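Long-range contacts in cycloalternan-forming enzyme (Listeria monocytogenes serovar 1/2a, PDB 5F7U), which is a multidomain member of glycoside hydrolase family 31, built around a TIM barrel and found here with bound glycans and magnesium ions: residues Tyr645-Ala650 and Thr690-Tyr694; Asn386-Ile392 and Ser674-Ala678. The protein carries 1 engineered substitution. All coordinates share one frame; numbering follows the deposited sequence.

Interaction 1: Tyr645-Ala650 and Thr690-Tyr694; sequences YKRATA and TFQKY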
ATOM      1  N   TYR A 645      -3.622 -21.047   3.738  1.00 13.92           N
ATOM      2  CA  TYR A 645      -2.178 -20.904   3.644  1.00 13.66           C
ATOM      3  C   TYR A 645      -1.753 -20.812   2.163  1.00 13.60           C
ATOM      4  O   TYR A 645      -0.938 -19.959   1.810  1.00 13.39           O
ATOM      5  CB  TYR A 645      -1.456 -22.032   4.378  1.00 13.88           C
ATOM      6  CG  TYR A 645       0.024 -21.744   4.525  1.00 13.65           C
ATOM      7  CD1 TYR A 645       0.491 -20.969   5.591  1.00 13.56           C
ATOM      8  CD2 TYR A 645       0.951 -22.216   3.576  1.00 13.70           C
ATOM      9  CE1 TYR A 645       1.832 -20.685   5.727  1.00 13.61           C
ATOM     10  CE2 TYR A 645       2.301 -21.924   3.705  1.00 13.77           C
ATOM     11  CZ  TYR A 645       2.728 -21.154   4.778  1.00 13.75           C
ATOM     12  OH  TYR A 645       4.065 -20.862   4.929  1.00 13.75           O
ATOM     13  N   LYS A 646      -2.322 -21.674   1.321  1.00 13.89           N
ATOM     14  CA  LYS A 646      -1.977 -21.723  -0.108  1.00 14.17           C
ATOM     15  C   LYS A 646      -2.440 -20.466  -0.848  1.00 13.96           C
ATOM     16  O   LYS A 646      -1.698 -19.907  -1.677  1.00 13.94           O
ATOM     17  CB  LYS A 646      -2.566 -22.989  -0.766  1.00 14.55           C
ATOM     18  CG  LYS A 646      -1.819 -24.259  -0.409  1.00 15.23           C
ATOM     19  CD  LYS A 646      -2.425 -25.419  -1.182  1.00 15.91           C
ATOM     20  CE  LYS A 646      -1.595 -26.696  -1.060  1.00 16.48           C
ATOM     21  NZ  LYS A 646      -2.256 -27.724  -1.922  1.00 17.54           N
ATOM     22  N   ARG A 647      -3.652 -20.000  -0.532  1.00 13.85           N
ATOM     23  CA  ARG A 647      -4.197 -18.784  -1.161  1.00 13.50           C
ATOM     24  C   ARG A 647      -3.392 -17.554  -0.791  1.00 13.33           C
ATOM     25  O   ARG A 647      -3.095 -16.718  -1.655  1.00 13.13           O
ATOM     26  CB  ARG A 647      -5.680 -18.584  -0.803  1.00 13.41           C
ATOM     27  CG  ARG A 647      -6.623 -19.659  -1.328  1.00 13.65           C
ATOM     28  CD  ARG A 647      -6.545 -19.773  -2.852  1.00 13.85           C
ATOM     29  NE  ARG A 647      -7.664 -20.500  -3.445  1.00 14.09           N
ATOM     30  CZ  ARG A 647      -7.700 -20.897  -4.709  1.00 14.49           C
ATOM     31  NH1 ARG A 647      -6.695 -20.588  -5.537  1.00 14.45           N
ATOM     32  NH2 ARG A 647      -8.755 -21.562  -5.148  1.00 14.74           N
ATOM     33  N   ALA A 648      -3.027 -17.463   0.487  1.00 13.21           N
ATOM     34  CA  ALA A 648      -2.245 -16.360   1.014  1.00 13.37           C
ATOM     35  C   ALA A 648      -0.824 -16.374   0.441  1.00 13.65           C
ATOM     36  O   ALA A 648      -0.313 -15.321   0.063  1.00 13.61           O
ATOM     37  CB  ALA A 648      -2.208 -16.431   2.529  1.00 13.65           C
ATOM     38  N   THR A 649      -0.220 -17.560   0.366  1.00 14.01           N
ATOM     39  CA  THR A 649       1.112 -17.733  -0.221  1.00 14.55           C
ATOM     40  C   THR A 649       1.167 -17.147  -1.628  1.00 14.37           C
ATOM     41  O   THR A 649       2.079 -16.378  -1.937  1.00 13.96           O
ATOM     42  CB  THR A 649       1.492 -19.219  -0.286  1.00 15.49           C
ATOM     43  OG1 THR A 649       1.680 -19.718   1.034  1.00 15.89           O
ATOM     44  CG2 THR A 649       2.755 -19.456  -1.121  1.00 16.20           C
ATOM     45  N   ALA A 650       0.193 -17.503  -2.463  1.00 14.58           N
ATOM     46  CA  ALA A 650       0.180 -17.088  -3.863  1.00 14.74           C
ATOM     47  C   ALA A 650       0.089 -15.562  -3.965  1.00 14.60           C
ATOM     48  O   ALA A 650       0.838 -14.930  -4.726  1.00 14.22           O
ATOM     49  CB  ALA A 650      -0.995 -17.728  -4.583  1.00 15.08           C
ATOM     50  N   THR A 690       3.599 -26.161  -3.379  1.00 17.38           N
ATOM     51  CA  THR A 690       2.845 -24.959  -3.741  1.00 17.17           C
ATOM     52  C   THR A 690       3.569 -23.695  -3.271  1.00 16.41           C
ATOM     53  O   THR A 690       3.722 -22.731  -4.043  1.00 16.27           O
ATOM     54  CB  THR A 690       1.390 -25.042  -3.229  1.00 17.23           C
ATOM     55  OG1 THR A 690       0.779 -26.183  -3.841  1.00 18.30           O
ATOM     56  CG2 THR A 690       0.607 -23.795  -3.610  1.00 17.25           C
ATOM     57  N   PHE A 691       4.051 -23.708  -2.029  1.00 16.20           N
ATOM     58  CA  PHE A 691       4.857 -22.590  -1.519  1.00 15.81           C
ATOM     59  C   PHE A 691       6.111 -22.362  -2.381  1.00 16.07           C
ATOM     60  O   PHE A 691       6.414 -21.236  -2.755  1.00 15.56           O
ATOM     61  CB  PHE A 691       5.254 -22.787  -0.050  1.00 15.92           C
ATOM     62  CG  PHE A 691       5.844 -21.562   0.587  1.00 15.57           C
ATOM     63  CD1 PHE A 691       7.208 -21.271   0.460  1.00 15.64           C
ATOM     64  CD2 PHE A 691       5.039 -20.700   1.334  1.00 15.21           C
ATOM     65  CE1 PHE A 691       7.752 -20.130   1.051  1.00 15.55           C
ATOM     66  CE2 PHE A 691       5.568 -19.559   1.922  1.00 15.15           C
ATOM     67  CZ  PHE A 691       6.936 -19.275   1.795  1.00 15.35           C
ATOM     68  N   GLN A 692       6.845 -23.438  -2.656  1.00 16.67           N
ATOM     69  CA  GLN A 692       8.031 -23.372  -3.515  1.00 17.46           C
ATOM     70  C   GLN A 692       7.706 -22.793  -4.885  1.00 17.75           C
ATOM     71  O   GLN A 692       8.433 -21.921  -5.373  1.00 17.53           O
ATOM     72  CB  GLN A 692       8.648 -24.762  -3.668  1.00 18.00           C
ATOM     73  CG  GLN A 692       9.334 -25.269  -2.407  1.00 18.35           C
ATOM     74  CD  GLN A 692       9.698 -26.736  -2.504  1.00 18.90           C
ATOM     75  OE1 GLN A 692       9.160 -27.464  -3.333  1.00 19.50           O
ATOM     76  NE2 GLN A 692      10.629 -27.188  -1.650  1.00 19.39           N
ATOM     77  N   LYS A 693       6.602 -23.233  -5.490  1.00 18.13           N
ATOM     78  CA  LYS A 693       6.215 -22.715  -6.810  1.00 18.62           C
ATOM     79  C   LYS A 693       6.121 -21.195  -6.759  1.00 17.57           C
ATOM     80  O   LYS A 693       6.685 -20.510  -7.607  1.00 17.24           O
ATOM     81  CB  LYS A 693       4.904 -23.323  -7.294  1.00 20.07           C
ATOM     82  CG  LYS A 693       4.414 -22.732  -8.619  1.00 22.01           C
ATOM     83  CD  LYS A 693       3.238 -23.489  -9.234  1.00 24.12           C
ATOM     84  CE  LYS A 693       1.911 -23.116  -8.575  1.00 25.12           C
ATOM     85  NZ  LYS A 693       0.728 -23.536  -9.396  1.00 27.43           N
ATOM     86  N   TYR A 694       5.398 -20.676  -5.769  1.00 15.72           N
ATOM     87  CA  TYR A 694       5.196 -19.230  -5.672  1.00 15.17           C
ATOM     88  C   TYR A 694       6.446 -18.458  -5.267  1.00 14.71           C
ATOM     89  O   TYR A 694       6.734 -17.421  -5.859  1.00 14.22           O
ATOM     90  CB  TYR A 694       3.968 -18.896  -4.805  1.00 15.41           C
ATOM     91  CG  TYR A 694       2.748 -19.246  -5.588  1.00 15.89           C
ATOM     92  CD1 TYR A 694       2.387 -18.489  -6.704  1.00 16.13           C
ATOM     93  CD2 TYR A 694       2.017 -20.395  -5.297  1.00 16.78           C
ATOM     94  CE1 TYR A 694       1.309 -18.851  -7.498  1.00 16.61           C
ATOM     95  CE2 TYR A 694       0.922 -20.769  -6.086  1.00 17.09           C
ATOM     96  CZ  TYR A 694       0.583 -19.992  -7.178  1.00 17.06           C
ATOM     97  OH  TYR A 694      -0.491 -20.354  -7.969  1.00 17.99           O
TER
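Ala650 sets its methyl squarely on the ring of Tyr694 where two nearly parallel helices of the family 31 TIM-barrel domain, 642-653 and 687-700, pack side by side. The short segments run 9.5 Å apart, their directions differing by 8°. Ala650 CB lies 3.7 Å from the centroid of the Tyr694 ring, a CH-pi contact over its face, and Tyr694 OH continues past it to a hydrogen bond with Asp790 O. Beside it, Thr649 CG2 is anti to its backbone N and reaches across to Phe691 CD2 (3.6 Å). Its hydroxyl turns back along its own helix and donates to Tyr645 O at 2.7 Å; this bond, from the face of the carbonyl opposite Thr649 N, helps hold the threonine rotamer. Phe691 swings CG anti to its N (chi1 -169°), carrying the ring into the angle between Thr649 and Tyr645, whose CE2 is 3.8 Å from Phe691 CD2. Tyr645 OH is itself hydrogen-bonded to Arg673 O. At the N-terminal end, Lys646, extended beyond CG, crosses Thr690 toward Asp790 OD1, which forms a salt bridge with Lys646 NZ and a hydrogen bond with Thr690 OG1; here Lys646 CE passes 3.7 Å from Thr690 OG1.

Interaction 2: Asn386-Ile392 and Ser674-Ala678; sequences NAKANDI and SPWNA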
ATOM      1  N   ASN A 386      16.010 -25.628   8.462  1.00 19.00           N
ATOM      2  CA  ASN A 386      14.709 -25.939   7.844  1.00 19.02           C
ATOM      3  C   ASN A 386      14.503 -25.262   6.505  1.00 19.00           C
ATOM      4  O   ASN A 386      13.972 -25.884   5.568  1.00 19.16           O
ATOM      5  CB  ASN A 386      13.546 -25.595   8.789  1.00 19.01           C
ATOM      6  CG  ASN A 386      13.428 -26.558   9.949  1.00 19.69           C
ATOM      7  OD1 ASN A 386      13.711 -27.741   9.808  1.00 21.09           O
ATOM      8  ND2 ASN A 386      12.997 -26.059  11.107  1.00 19.86           N
ATOM      9  N   ALA A 387      14.902 -23.994   6.408  1.00 18.48           N
ATOM     10  CA  ALA A 387      14.828 -23.289   5.127  1.00 18.70           C
ATOM     11  C   ALA A 387      15.711 -23.971   4.093  1.00 19.64           C
ATOM     12  O   ALA A 387      15.269 -24.202   2.981  1.00 20.27           O
ATOM     13  CB  ALA A 387      15.180 -21.811   5.267  1.00 17.82           C
ATOM     14  N   LYS A 388      16.930 -24.346   4.487  1.00 20.29           N
ATOM     15  CA  LYS A 388      17.887 -24.977   3.578  1.00 21.46           C
ATOM     16  C   LYS A 388      17.372 -26.343   3.126  1.00 21.45           C
ATOM     17  O   LYS A 388      17.393 -26.628   1.939  1.00 21.53           O
ATOM     18  CB  LYS A 388      19.289 -25.070   4.218  1.00 22.70           C
ATOM     19  CG  LYS A 388      20.427 -25.496   3.293  1.00 25.27           C
ATOM     20  CD  LYS A 388      21.750 -25.478   4.061  1.00 27.53           C
ATOM     21  CE  LYS A 388      22.779 -26.472   3.526  1.00 29.74           C
ATOM     22  NZ  LYS A 388      24.000 -26.597   4.397  1.00 31.86           N
ATOM     23  N   ALA A 389      16.872 -27.155   4.058  1.00 20.88           N
ATOM     24  CA  ALA A 389      16.410 -28.521   3.741  1.00 21.65           C
ATOM     25  C   ALA A 389      15.173 -28.537   2.838  1.00 21.71           C
ATOM     26  O   ALA A 389      14.969 -29.478   2.052  1.00 22.30           O
ATOM     27  CB  ALA A 389      16.129 -29.296   5.020  1.00 21.63           C
ATOM     28  N   ASN A 390      14.366 -27.493   2.964  1.00 20.93           N
ATOM     29  CA  ASN A 390      13.119 -27.337   2.217  1.00 21.02           C
ATOM     30  C   ASN A 390      13.259 -26.442   0.979  1.00 20.86           C
ATOM     31  O   ASN A 390      12.250 -26.040   0.378  1.00 20.44           O
ATOM     32  CB  ASN A 390      12.018 -26.840   3.168  1.00 20.86           C
ATOM     33  CG  ASN A 390      11.577 -27.921   4.146  1.00 21.59           C
ATOM     34  OD1 ASN A 390      10.856 -28.835   3.760  1.00 22.94           O
ATOM     35  ND2 ASN A 390      12.042 -27.852   5.394  1.00 21.22           N
ATOM     36  N   ASP A 391      14.507 -26.145   0.603  1.00 21.10           N
ATOM     37  CA  ASP A 391      14.822 -25.310  -0.566  1.00 21.58           C
ATOM     38  C   ASP A 391      14.032 -23.990  -0.591  1.00 20.28           C
ATOM     39  O   ASP A 391      13.343 -23.675  -1.572  1.00 20.11           O
ATOM     40  CB  ASP A 391      14.617 -26.113  -1.868  1.00 23.17           C
ATOM     41  CG  ASP A 391      15.450 -27.393  -1.906  1.00 25.56           C
ATOM     42  OD1 ASP A 391      16.656 -27.332  -1.602  1.00 26.61           O
ATOM     43  OD2 ASP A 391      14.899 -28.464  -2.244  1.00 27.37           O
ATOM     44  N   ILE A 392      14.140 -23.252   0.517  1.00 19.35           N
ATOM     45  CA  ILE A 392      13.453 -21.967   0.683  1.00 18.23           C
ATOM     46  C   ILE A 392      14.536 -20.878   0.741  1.00 18.44           C
ATOM     47  O   ILE A 392      15.084 -20.605   1.817  1.00 18.97           O
ATOM     48  CB  ILE A 392      12.542 -21.954   1.948  1.00 17.38           C
ATOM     49  CG1 ILE A 392      11.553 -23.130   1.970  1.00 17.36           C
ATOM     50  CG2 ILE A 392      11.845 -20.595   2.104  1.00 16.55           C
ATOM     51  CD1 ILE A 392      10.529 -23.157   0.830  1.00 17.20           C
ATOM     52  N   SER A 674       5.741 -20.712   8.704  1.00 14.09           N
ATOM     53  CA  SER A 674       6.676 -21.200   7.695  1.00 14.20           C
ATOM     54  C   SER A 674       6.025 -22.344   6.899  1.00 14.52           C
ATOM     55  O   SER A 674       5.107 -23.005   7.416  1.00 14.47           O
ATOM     56  CB  SER A 674       7.915 -21.720   8.418  1.00 14.47           C
ATOM     57  OG  SER A 674       7.560 -22.819   9.239  1.00 14.68           O
ATOM     58  N   PRO A 675       6.512 -22.619   5.656  1.00 14.71           N
ATOM     59  CA  PRO A 675       5.843 -23.680   4.886  1.00 15.13           C
ATOM     60  C   PRO A 675       6.061 -25.067   5.486  1.00 15.57           C
ATOM     61  O   PRO A 675       5.149 -25.883   5.436  1.00 15.84           O
ATOM     62  CB  PRO A 675       6.451 -23.566   3.484  1.00 15.23           C
ATOM     63  CG  PRO A 675       7.728 -22.803   3.667  1.00 15.15           C
ATOM     64  CD  PRO A 675       7.484 -21.869   4.826  1.00 14.78           C
ATOM     65  N   TRP A 676       7.238 -25.319   6.078  1.00 15.67           N
ATOM     66  CA  TRP A 676       7.495 -26.605   6.717  1.00 16.31           C
ATOM     67  C   TRP A 676       6.600 -26.815   7.958  1.00 16.33           C
ATOM     68  O   TRP A 676       6.060 -27.910   8.165  1.00 16.98           O
ATOM     69  CB  TRP A 676       9.014 -26.813   7.006  1.00 16.62           C
ATOM     70  CG  TRP A 676       9.636 -25.734   7.855  1.00 16.60           C
ATOM     71  CD1 TRP A 676       9.695 -25.710   9.213  1.00 16.89           C
ATOM     72  CD2 TRP A 676      10.289 -24.532   7.403  1.00 16.49           C
ATOM     73  NE1 TRP A 676      10.316 -24.555   9.646  1.00 16.85           N
ATOM     74  CE2 TRP A 676      10.683 -23.809   8.561  1.00 16.53           C
ATOM     75  CE3 TRP A 676      10.554 -23.979   6.139  1.00 16.53           C
ATOM     76  CZ2 TRP A 676      11.364 -22.582   8.495  1.00 16.29           C
ATOM     77  CZ3 TRP A 676      11.215 -22.733   6.065  1.00 16.43           C
ATOM     78  CH2 TRP A 676      11.607 -22.048   7.243  1.00 16.36           C
ATOM     79  N   ASN A 677       6.417 -25.776   8.772  1.00 15.87           N
ATOM     80  CA  ASN A 677       5.474 -25.899   9.886  1.00 16.07           C
ATOM     81  C   ASN A 677       4.026 -26.000   9.453  1.00 15.94           C
ATOM     82  O   ASN A 677       3.233 -26.671  10.129  1.00 16.18           O
ATOM     83  CB  ASN A 677       5.622 -24.779  10.924  1.00 15.89           C
ATOM     84  CG  ASN A 677       4.988 -25.158  12.257  1.00 16.27           C
ATOM     85  OD1 ASN A 677       5.266 -26.234  12.792  1.00 16.83           O
ATOM     86  ND2 ASN A 677       4.079 -24.322  12.753  1.00 15.78           N
ATOM     87  N   ALA A 678       3.681 -25.352   8.339  1.00 15.50           N
ATOM     88  CA  ALA A 678       2.315 -25.445   7.816  1.00 15.74           C
ATOM     89  C   ALA A 678       2.001 -26.892   7.414  1.00 16.58           C
ATOM     90  O   ALA A 678       0.923 -27.404   7.726  1.00 16.90           O
ATOM     91  CB  ALA A 678       2.096 -24.456   6.667  1.00 15.39           C
TER
HETATM   92  O   HOH W   1      12.121 -23.266  11.978  1.00 22.98           O
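Trp676 lays one face of its indole against the last turn of helix 377-389, and most of this contact is made by that ring. The main ring contact is a CH-pi contact: Asn386 CB stands 3.5 Å from the centroid of the five-membered ring, 17° off its normal. Ala387 N also lies over this face, toward the rim, and Ala387 CA comes within 3.8 Å of Trp676 CZ3. Ser674 OG lies over the other face, so the indole lies between Ser674, the N-cap residue of helix 675-682, and helix 377-389; chi1 of 57° folds Trp676 CG between the backbone N and carbonyl carbon. Ile392 CG1 meets the indole at its edge, 4.1 Å from Trp676 CZ3, and Ile392 CD1 lies 4.0 Å from Pro675 CG.

No direct hydrogen bond joins the two segments; one water accepts from Asn386 ND2 (3.1 Å) and from Trp676 NE1 (3.2 Å) and so bridges two donors that cannot bond each other. Within 386-392, Asn390 ND2 donates to Asn386 O at 2.8 Å, placing its amide beside Trp676 CB. A Schellman motif, with Asp391 at C-prime, ends the helix and turns the chain to Ile392.

Among the neighbouring elements, Trp676 and Ala387 touch Met369 of barrel strand 367-369, while Ile392 and Pro675 meet Phe691 of helix 687-700.

In the fold
Both interactions belong to the helical layer around the TIM barrel, their centres 13 Å apart, and helices 675-682 and 687-700, which follow one another in the chain, tie them together. Interaction 2 brings an early helix, 377-389, against the late part of the domain, whereas interaction 1 lies wholly within that late part. They meet directly: Phe691 CG packs 3.6 Å from Pro675 CB, and Gln692 NE2 probably hydrogen-bonds Asn390 O at 2.8 Å. Neither adjoins a ligand. The side chain of Tyr694 is about 11 Å from a bound alpha-D-glucopyranose, and that of Asn386 about 12 Å from a magnesium ion.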